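Local coordinates for protein restriction endonuclease R.BpuJI (Bacillus pumilus, PDB 5HNF) that probably cleaves DNA as an endonuclease and is represented here by its N-terminal DNA-binding domain, at residues 159-164 and 229-234. Residues are numbered along the deposited sequence; the frame is centred on the assembly and turned at random.
Sequences SKDDIA and DGNLVK
Lys160 and Asn231 join the start of helix 160-168 to the turn of a beta hairpin, whose strand 232-235 pairs antiparallel with the short strand 158-159, an order consistent with a winged-helix domain. Lys160 N gives its hydrogen to Asn231 O (2.9 Å), approaching almost in line with the carbonyl bond though the N-H itself is somewhat bent, while Ser159 CA brings a C-H to the same oxygen from 3.2 Å. Ser159 and Leu232 face each other as a non-hydrogen-bonded pair. The bend at chi3 (-59°) sets Lys160 CE 3.9 Å from Asn231 OD1. The lysine's long methylene run suits the place: CG lies 3.9 Å from Val233 CG2, the two side chains crossing at about a right angle. Lys160 NZ meets Gly230 O through a water that it holds weakly, and makes a weak, long ion pair with a DNA phosphate. An alanine here would probably uncover one flank of Val233 CG2 and leave the water and the phosphate without their ammonium partner. Val233 points toward helix 160-168 and touches Ile163 (CG1 to Val233 CG2 4.5 Å) and Leu217 of helix 206-222, a place that suits a compact, beta-branched apolar residue. On the polar side, one water donates to Asn231 OD1 and accepts from Asp161 N; another accepts from ND2 and donates to Asp161 OD2. Gly230 suits the type II' turn because its phi is positive (66°), and Lys234 NZ forms a salt bridge with Asp229 OD2 across the hairpin. Behind the first shell, a capping box fixes the helix start. Asp162, salt-bridged to Arg191, takes the Ser159 N-H on OD2; in return Ser159 OG, turned between its own N and carbonyl carbon (chi1 69°), accepts from Asp162 N at 3.0 Å.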
ATOM      1  N   SER A 159      -1.488  17.983   7.371  1.00 16.41           N
ATOM      2  CA  SER A 159      -2.767  17.571   6.810  1.00 16.98           C
ATOM      3  C   SER A 159      -2.592  16.425   5.828  1.00 15.06           C
ATOM      4  O   SER A 159      -1.481  16.101   5.440  1.00 14.99           O
ATOM      5  CB  SER A 159      -3.432  18.743   6.094  1.00 17.55           C
ATOM      6  OG  SER A 159      -2.690  19.076   4.918  1.00 15.79           O
ATOM      7  N   LYS A 160      -3.704  15.847   5.405  1.00 15.53           N
ATOM      8  CA  LYS A 160      -3.697  14.861   4.320  1.00 14.62           C
ATOM      9  C   LYS A 160      -3.108  15.482   3.035  1.00 14.55           C
ATOM     10  O   LYS A 160      -2.366  14.827   2.292  1.00 14.66           O
ATOM     11  CB  LYS A 160      -5.120  14.322   4.064  1.00 17.93           C
ATOM     12  CG  LYS A 160      -5.654  13.437   5.188  1.00 18.46           C
ATOM     13  CD  LYS A 160      -7.104  12.997   4.963  1.00 27.57           C
ATOM     14  CE  LYS A 160      -8.065  14.173   4.842  1.00 31.78           C
ATOM     15  NZ  LYS A 160      -9.492  13.741   4.686  1.00 33.48           N
ATOM     16  N   ASP A 161      -3.449  16.747   2.765  1.00 18.00           N
ATOM     17  CA  ASP A 161      -2.900  17.436   1.594  1.00 17.11           C
ATOM     18  C   ASP A 161      -1.382  17.615   1.685  1.00 15.72           C
ATOM     19  O   ASP A 161      -0.684  17.507   0.669  1.00 17.47           O
ATOM     20  CB  ASP A 161      -3.566  18.803   1.402  1.00 18.44           C
ATOM     21  CG  ASP A 161      -5.014  18.698   0.932  1.00 22.14           C
ATOM     22  OD1 ASP A 161      -5.320  17.871   0.049  1.00 21.15           O
ATOM     23  OD2 ASP A 161      -5.861  19.465   1.440  1.00 25.97           O
ATOM     24  N   ASP A 162      -0.872  17.926   2.875  1.00 16.24           N
ATOM     25  CA  ASP A 162       0.574  17.968   3.079  1.00 14.99           C
ATOM     26  C   ASP A 162       1.231  16.624   2.747  1.00 14.91           C
ATOM     27  O   ASP A 162       2.262  16.567   2.084  1.00 13.86           O
ATOM     28  CB  ASP A 162       0.924  18.325   4.520  1.00 15.92           C
ATOM     29  CG  ASP A 162       0.581  19.747   4.880  1.00 19.54           C
ATOM     30  OD1 ASP A 162       0.691  20.666   4.018  1.00 17.42           O
ATOM     31  OD2 ASP A 162       0.249  19.949   6.069  1.00 18.71           O
ATOM     32  N   ILE A 163       0.702  15.533   3.297  1.00 13.49           N
ATOM     33  CA  ILE A 163       1.286  14.235   3.009  1.00 13.00           C
ATOM     34  C   ILE A 163       1.206  13.958   1.511  1.00 13.86           C
ATOM     35  O   ILE A 163       2.156  13.445   0.923  1.00 14.73           O
ATOM     36  CB  ILE A 163       0.593  13.126   3.820  1.00 14.32           C
ATOM     37  CG1 ILE A 163       0.772  13.410   5.316  1.00 21.51           C
ATOM     38  CG2 ILE A 163       1.183  11.765   3.473  1.00 14.50           C
ATOM     39  CD1 ILE A 163       2.176  13.282   5.791  1.00 24.16           C
ATOM     40  N   ALA A 164       0.085  14.338   0.904  1.00 12.36           N
ATOM     41  CA  ALA A 164      -0.116  14.069  -0.507  1.00 12.67           C
ATOM     42  C   ALA A 164       0.904  14.814  -1.365  1.00 13.70           C
ATOM     43  O   ALA A 164       1.592  14.206  -2.181  1.00 15.93           O
ATOM     44  CB  ALA A 164      -1.557  14.449  -0.932  1.00 12.05           C
ATOM     45  N   ASP A 229      -7.724  12.560  11.741  1.00 20.00           N
ATOM     46  CA  ASP A 229      -8.614  13.369  12.557  1.00 26.30           C
ATOM     47  C   ASP A 229      -9.024  14.596  11.740  1.00 28.56           C
ATOM     48  O   ASP A 229      -8.317  15.614  11.724  1.00 26.82           O
ATOM     49  CB  ASP A 229      -7.925  13.756  13.862  1.00 31.28           C
ATOM     50  CG  ASP A 229      -8.842  14.520  14.798  1.00 42.69           C
ATOM     51  OD1 ASP A 229     -10.075  14.426  14.620  1.00 44.57           O
ATOM     52  OD2 ASP A 229      -8.336  15.208  15.711  1.00 48.51           O
ATOM     53  N   GLY A 230     -10.148  14.489  11.041  1.00 26.39           N
ATOM     54  CA  GLY A 230     -10.576  15.564  10.166  1.00 31.45           C
ATOM     55  C   GLY A 230      -9.604  15.741   9.014  1.00 26.45           C
ATOM     56  O   GLY A 230      -9.422  14.838   8.199  1.00 28.91           O
ATOM     57  N   ASN A 231      -8.962  16.901   8.941  1.00 26.27           N
ATOM     58  CA  ASN A 231      -8.003  17.118   7.864  1.00 27.30           C
ATOM     59  C   ASN A 231      -6.604  16.627   8.232  1.00 21.82           C
ATOM     60  O   ASN A 231      -5.722  16.546   7.386  1.00 20.15           O
ATOM     61  CB  ASN A 231      -7.944  18.593   7.491  1.00 32.93           C
ATOM     62  CG  ASN A 231      -7.619  18.798   6.039  1.00 39.02           C
ATOM     63  OD1 ASN A 231      -8.078  18.043   5.186  1.00 42.08           O
ATOM     64  ND2 ASN A 231      -6.804  19.804   5.743  1.00 44.24           N
ATOM     65  N   LEU A 232      -6.401  16.291   9.498  1.00 20.01           N
ATOM     66  CA  LEU A 232      -5.044  16.115  10.001  1.00 16.75           C
ATOM     67  C   LEU A 232      -4.676  14.663  10.153  1.00 16.05           C
ATOM     68  O   LEU A 232      -5.541  13.823  10.351  1.00 19.02           O
ATOM     69  CB  LEU A 232      -4.884  16.807  11.349  1.00 18.00           C
ATOM     70  CG  LEU A 232      -5.126  18.315  11.356  1.00 20.64           C
ATOM     71  CD1 LEU A 232      -4.992  18.857  12.785  1.00 19.03           C
ATOM     72  CD2 LEU A 232      -4.153  19.006  10.390  1.00 24.57           C
ATOM     73  N   VAL A 233      -3.382  14.379  10.074  1.00 15.48           N
ATOM     74  CA  VAL A 233      -2.872  13.035  10.245  1.00 15.61           C
ATOM     75  C   VAL A 233      -2.010  13.067  11.490  1.00 19.13           C
ATOM     76  O   VAL A 233      -1.070  13.845  11.570  1.00 22.06           O
ATOM     77  CB  VAL A 233      -2.047  12.562   9.027  1.00 17.57           C
ATOM     78  CG1 VAL A 233      -1.490  11.153   9.282  1.00 17.77           C
ATOM     79  CG2 VAL A 233      -2.898  12.557   7.773  1.00 19.01           C
ATOM     80  N   LYS A 234      -2.333  12.209  12.454  1.00 16.30           N
ATOM     81  CA  LYS A 234      -1.697  12.249  13.766  1.00 15.30           C
ATOM     82  C   LYS A 234      -1.215  10.855  14.164  1.00 13.85           C
ATOM     83  O   LYS A 234      -1.914   9.854  13.967  1.00 17.24           O
ATOM     84  CB  LYS A 234      -2.675  12.761  14.831  1.00 16.45           C
ATOM     85  CG  LYS A 234      -3.249  14.144  14.551  1.00 21.34           C
ATOM     86  CD  LYS A 234      -4.228  14.520  15.649  1.00 32.12           C
ATOM     87  CE  LYS A 234      -4.875  15.870  15.399  1.00 35.61           C
ATOM     88  NZ  LYS A 234      -5.751  16.250  16.545  1.00 36.81           N
TER
HETATM   89  O   HOH W   1     -10.985  12.307   7.433  1.00 32.64           O
HETATM   90  O   HOH W   2      -5.669  21.305   3.141  1.00 36.66           O
HETATM   91  O   HOH W   3      -6.160  17.773   3.616  1.00 37.23           O